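Local coordinates for N-acetylmuramoyl-L-alanine amidase (Clostridium intestinale URNW, PDB 6SRT), which probably cleaves the amide bond between N-acetylmuramic acid and L-alanine in bacterial peptidoglycan, as a zinc-dependent endolysin, at residues L35-N40 / G86-A91; P41-Y46 / P97-R102. All coordinates share one frame; numbering follows the deposited sequence.

Contact 1 (L35-N40 / G86-A91); sequences LSYNFN and GRPENA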
# COMPACT_ATOMS: atom_id res chain seq x y z
N LEU A 35 9.17 -0.16 16.00
CA LEU A 35 9.34 0.09 14.56
C LEU A 35 10.81 0.31 14.26
O LEU A 35 11.51 0.98 14.98
CB LEU A 35 8.51 1.29 14.11
CG LEU A 35 7.00 1.10 14.18
CD1 LEU A 35 6.32 2.37 13.75
CD2 LEU A 35 6.50 -0.08 13.41
N SER A 36 11.23 -0.25 13.14
CA SER A 36 12.54 0.07 12.58
C SER A 36 12.37 1.20 11.54
O SER A 36 11.48 1.08 10.68
CB SER A 36 13.14 -1.14 11.94
OG SER A 36 14.35 -0.77 11.25
N TYR A 37 13.33 2.07 11.58
CA TYR A 37 13.44 3.21 10.65
C TYR A 37 14.59 3.01 9.72
O TYR A 37 14.93 3.96 8.95
CB TYR A 37 13.38 4.58 11.39
CG TYR A 37 12.06 4.80 12.10
CD1 TYR A 37 11.76 4.14 13.27
CD2 TYR A 37 11.10 5.62 11.54
CE1 TYR A 37 10.57 4.38 13.95
CE2 TYR A 37 9.91 5.87 12.18
CZ TYR A 37 9.63 5.24 13.38
OH TYR A 37 8.42 5.50 13.99
N ASN A 38 15.15 1.81 9.68
CA ASN A 38 16.19 1.44 8.69
C ASN A 38 15.48 1.04 7.41
O ASN A 38 15.51 -0.10 7.02
CB ASN A 38 17.15 0.39 9.20
CG ASN A 38 18.09 0.88 10.29
OD1 ASN A 38 18.34 2.09 10.50
ND2 ASN A 38 18.63 -0.08 10.99
N PHE A 39 14.82 2.03 6.80
CA PHE A 39 13.95 1.85 5.64
C PHE A 39 14.48 2.74 4.52
O PHE A 39 14.69 3.90 4.76
CB PHE A 39 12.55 2.29 6.05
CG PHE A 39 11.48 2.19 5.00
CD1 PHE A 39 11.16 1.02 4.36
CD2 PHE A 39 10.75 3.32 4.65
CE1 PHE A 39 10.16 0.95 3.41
CE2 PHE A 39 9.71 3.25 3.76
CZ PHE A 39 9.42 2.08 3.10
N ASN A 40 14.75 2.13 3.38
CA ASN A 40 15.38 2.86 2.26
C ASN A 40 14.60 2.47 1.01
O ASN A 40 15.03 1.62 0.23
CB ASN A 40 16.87 2.53 2.18
CG ASN A 40 17.63 3.06 3.37
OD1 ASN A 40 18.12 4.21 3.32
ND2 ASN A 40 17.72 2.25 4.37
N GLY A 86 -0.87 4.16 7.20
CA GLY A 86 -0.62 2.98 8.04
C GLY A 86 0.69 3.17 8.79
O GLY A 86 0.82 4.03 9.65
N ARG A 87 1.66 2.35 8.42
CA ARG A 87 3.05 2.56 8.96
C ARG A 87 3.52 3.95 8.63
O ARG A 87 3.26 4.45 7.55
CB ARG A 87 4.16 1.79 8.26
CG ARG A 87 3.97 0.31 8.48
CD ARG A 87 4.54 -0.16 9.78
NE ARG A 87 4.05 -1.45 10.12
CZ ARG A 87 4.76 -2.51 10.49
NH1 ARG A 87 6.09 -2.53 10.44
NH2 ARG A 87 4.10 -3.53 10.99
N PRO A 88 4.31 4.54 9.54
CA PRO A 88 4.94 5.81 9.22
C PRO A 88 5.73 5.67 7.91
O PRO A 88 6.29 4.64 7.56
CB PRO A 88 5.88 6.08 10.41
CG PRO A 88 5.21 5.33 11.56
CD PRO A 88 4.67 4.08 10.90
N GLU A 89 5.78 6.79 7.19
CA GLU A 89 6.34 6.86 5.83
C GLU A 89 7.81 6.52 5.83
O GLU A 89 8.34 6.14 4.77
CB GLU A 89 6.06 8.20 5.20
CG GLU A 89 6.07 8.16 3.69
CD GLU A 89 5.68 9.52 3.13
OE1 GLU A 89 4.48 9.86 3.17
OE2 GLU A 89 6.59 10.27 2.66
N ASN A 90 8.49 6.70 6.96
CA ASN A 90 9.92 6.43 7.13
C ASN A 90 10.23 5.14 7.89
O ASN A 90 11.41 4.91 8.22
CB ASN A 90 10.65 7.62 7.75
CG ASN A 90 10.12 8.05 9.09
OD1 ASN A 90 8.97 7.75 9.45
ND2 ASN A 90 10.94 8.84 9.79
N ALA A 91 9.22 4.33 8.17
CA ALA A 91 9.41 3.08 8.90
C ALA A 91 9.29 1.89 7.97
O ALA A 91 8.51 1.86 7.03
CB ALA A 91 8.37 2.94 10.01
O HOH W 1 13.52 5.70 6.55
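Phe39 lays its ring against the turn formed by Pro88 to Ala91, with the carbonyl oxygen Ala91 O 3.5 Å above the centre of one face and Glu89 O near the ring plane, 3.4 Å from Phe39 CE2. The side chain leaves with CG anti to the backbone N (chi1 180°), which carries this large apolar ring inward, where His74 stacks on it and Phe104 meets it edge-to-face. Ala91 CA makes a CA-H...O contact with Ser36 O (3.4 Å), while its small methyl CB fits over a face of the Tyr37 ring, a CH-pi contact 4.2 Å from the centroid. Leu35 CD1 reaches Pro88 CD at 3.7 Å, and Leu35 CD2 lies over a face of the Arg87 guanidinium, whose N-H groups are hydrogen-bonded to the carbonyl oxygens of Ile71, Gly70 and Val92.

The outer side is looser. There the exposed Asn90 amide stands 75° from the Tyr37 ring plane, its CG at the ring edge, and a water lies within hydrogen-bonding distance of Phe39 O and Asn90 O, 2.8 Å from each. The irregular segment 35-40 thus packs against a type I beta turn, Pro88 to Ala91, closed by the hydrogen bond from Ala91 N to Pro88 O, beside the mixed sheet of the amidase domain.

Contact 2 (P41-Y46 / P97-R102); sequences PNMIVY and PGVNAR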
# COMPACT_ATOMS: atom_id res chain seq x y z
N PRO A 41 13.43 3.08 0.79
CA PRO A 41 12.56 2.58 -0.27
C PRO A 41 13.06 2.86 -1.67
O PRO A 41 13.49 3.99 -1.97
CB PRO A 41 11.24 3.29 0.02
CG PRO A 41 11.65 4.54 0.77
CD PRO A 41 12.82 4.11 1.61
N ASN A 42 12.98 1.85 -2.51
CA ASN A 42 13.27 1.97 -3.94
C ASN A 42 12.23 1.24 -4.78
O ASN A 42 12.45 1.02 -5.98
CB ASN A 42 14.69 1.62 -4.27
CG ASN A 42 14.99 0.15 -4.02
OD1 ASN A 42 14.11 -0.66 -3.76
ND2 ASN A 42 16.27 -0.21 -4.12
N MET A 43 11.09 0.88 -4.18
CA MET A 43 10.04 0.01 -4.79
C MET A 43 8.72 0.45 -4.17
O MET A 43 8.68 0.88 -3.00
CB MET A 43 10.34 -1.47 -4.51
CG MET A 43 9.45 -2.40 -5.22
SD MET A 43 9.74 -4.08 -4.56
CE MET A 43 11.32 -4.39 -5.35
N ILE A 44 7.63 0.32 -4.95
CA ILE A 44 6.27 0.37 -4.45
C ILE A 44 5.62 -0.98 -4.80
O ILE A 44 5.74 -1.43 -5.92
CB ILE A 44 5.47 1.52 -5.07
CG1 ILE A 44 6.01 2.85 -4.66
CG2 ILE A 44 3.98 1.39 -4.79
CD1 ILE A 44 5.55 3.97 -5.49
N VAL A 45 5.00 -1.58 -3.80
CA VAL A 45 4.30 -2.89 -3.93
C VAL A 45 2.81 -2.70 -3.66
O VAL A 45 2.42 -2.14 -2.60
CB VAL A 45 4.87 -3.97 -3.01
CG1 VAL A 45 4.11 -5.27 -3.16
CG2 VAL A 45 6.35 -4.20 -3.26
N TYR A 46 1.99 -3.15 -4.62
CA TYR A 46 0.53 -3.04 -4.52
C TYR A 46 -0.09 -4.33 -3.98
O TYR A 46 0.28 -5.44 -4.38
CB TYR A 46 -0.10 -2.74 -5.89
CG TYR A 46 0.37 -1.44 -6.49
CD1 TYR A 46 -0.14 -0.26 -6.03
CD2 TYR A 46 1.31 -1.37 -7.49
CE1 TYR A 46 0.28 0.98 -6.50
CE2 TYR A 46 1.69 -0.18 -8.01
CZ TYR A 46 1.22 1.01 -7.50
OH TYR A 46 1.74 2.17 -8.04
N PRO A 97 7.50 -9.77 3.02
CA PRO A 97 8.75 -10.25 3.58
C PRO A 97 9.80 -10.50 2.47
O PRO A 97 9.53 -11.13 1.45
CB PRO A 97 8.38 -11.52 4.32
CG PRO A 97 6.91 -11.33 4.65
CD PRO A 97 6.36 -10.58 3.45
N GLY A 98 10.98 -9.97 2.70
CA GLY A 98 12.10 -10.02 1.78
C GLY A 98 12.35 -8.72 1.09
O GLY A 98 13.53 -8.48 0.77
N VAL A 99 11.33 -7.85 0.97
CA VAL A 99 11.59 -6.50 0.40
C VAL A 99 11.02 -5.40 1.32
O VAL A 99 10.94 -4.25 0.91
CB VAL A 99 11.00 -6.35 -1.03
CG1 VAL A 99 11.71 -7.30 -1.99
CG2 VAL A 99 9.47 -6.50 -1.08
N ASN A 100 10.70 -5.73 2.57
CA ASN A 100 10.08 -4.73 3.42
C ASN A 100 10.99 -3.55 3.68
O ASN A 100 10.52 -2.40 3.71
CB ASN A 100 9.65 -5.34 4.75
CG ASN A 100 8.28 -6.02 4.70
OD1 ASN A 100 7.34 -5.45 4.16
ND2 ASN A 100 8.19 -7.19 5.34
N ALA A 101 12.30 -3.73 3.76
CA ALA A 101 13.21 -2.61 4.04
C ALA A 101 13.36 -1.70 2.85
O ALA A 101 13.95 -0.62 3.01
CB ALA A 101 14.55 -3.12 4.52
N ARG A 102 12.89 -2.09 1.68
CA ARG A 102 13.07 -1.33 0.43
C ARG A 102 11.74 -0.99 -0.27
O ARG A 102 11.80 -0.40 -1.36
CB ARG A 102 14.02 -2.07 -0.53
CG ARG A 102 13.41 -3.33 -1.12
CD ARG A 102 14.35 -3.99 -2.08
NE ARG A 102 14.48 -3.35 -3.38
CZ ARG A 102 15.00 -3.93 -4.45
NH1 ARG A 102 15.47 -5.16 -4.35
NH2 ARG A 102 15.06 -3.29 -5.60
O HOH W 2 13.73 -1.39 -6.91
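Asn42 and Arg102 grip each other through backbone and side chain together. Asn42 N donates to Arg102 O over 2.8 Å, a nearly straight bond (163°), and the same carbonyl oxygen also receives the CA-H of Pro41. In return, in the conformer described, Arg102 NE donates a hydrogen bond to Asn42 OD1 at 2.7 Å, within the amide's carbonyl plane and on a lone pair, and OD1 in turn lies near the guanidinium plane, at its edge, although the two flat groups are turned 65° apart. Arg102 NH2 adds a weak bond of 3.3 Å to the same OD1; its better partner is a water at 2.7 Å, which also lies 2.9 Å from Asn42 O, an apparent acceptor. Arginine suits this place because its adjacent N-H groups can serve an amide oxygen and a water at once. Its chain bends at chi3 (-75°), bringing NE back to Asn42.

Met43, flexible and apolar and likewise taken in one of two conformers, lays its CE over one guanidinium face, 3.8 Å from Arg102 CZ. Deeper, Val99 CG2 packs against Met43 SD and Val45 CG2, and Arg102 N is satisfied by Val99 O.

The cation is thus held by neutral dipoles, an amide oxygen and a water, with a methyl over one face, and these bonds tie the chain just before strand 43-48 to the loop leading into strand 103-108.

Contacts 1 and 2 are successive zones of one interface: segment 35-40 runs straight into 41-46, while 86-91 and 97-102 belong to the same loop between strands 83-85 and 103-108. Their centres lie 11 Å apart. The junction is direct, with a probable hydrogen bond of 2.9 Å from Asn40 N to Ala101 O and Phe39 CE1 packed 3.4 Å from Asn100 O. Contact 2 is the nearer to the metal: the side chain of Val45 is about 6 Å from the zinc ion and about 4 Å from the side chains of its ligands His47 and His144. In contact 1, the side chain of Arg87 remains about 13 Å from the zinc.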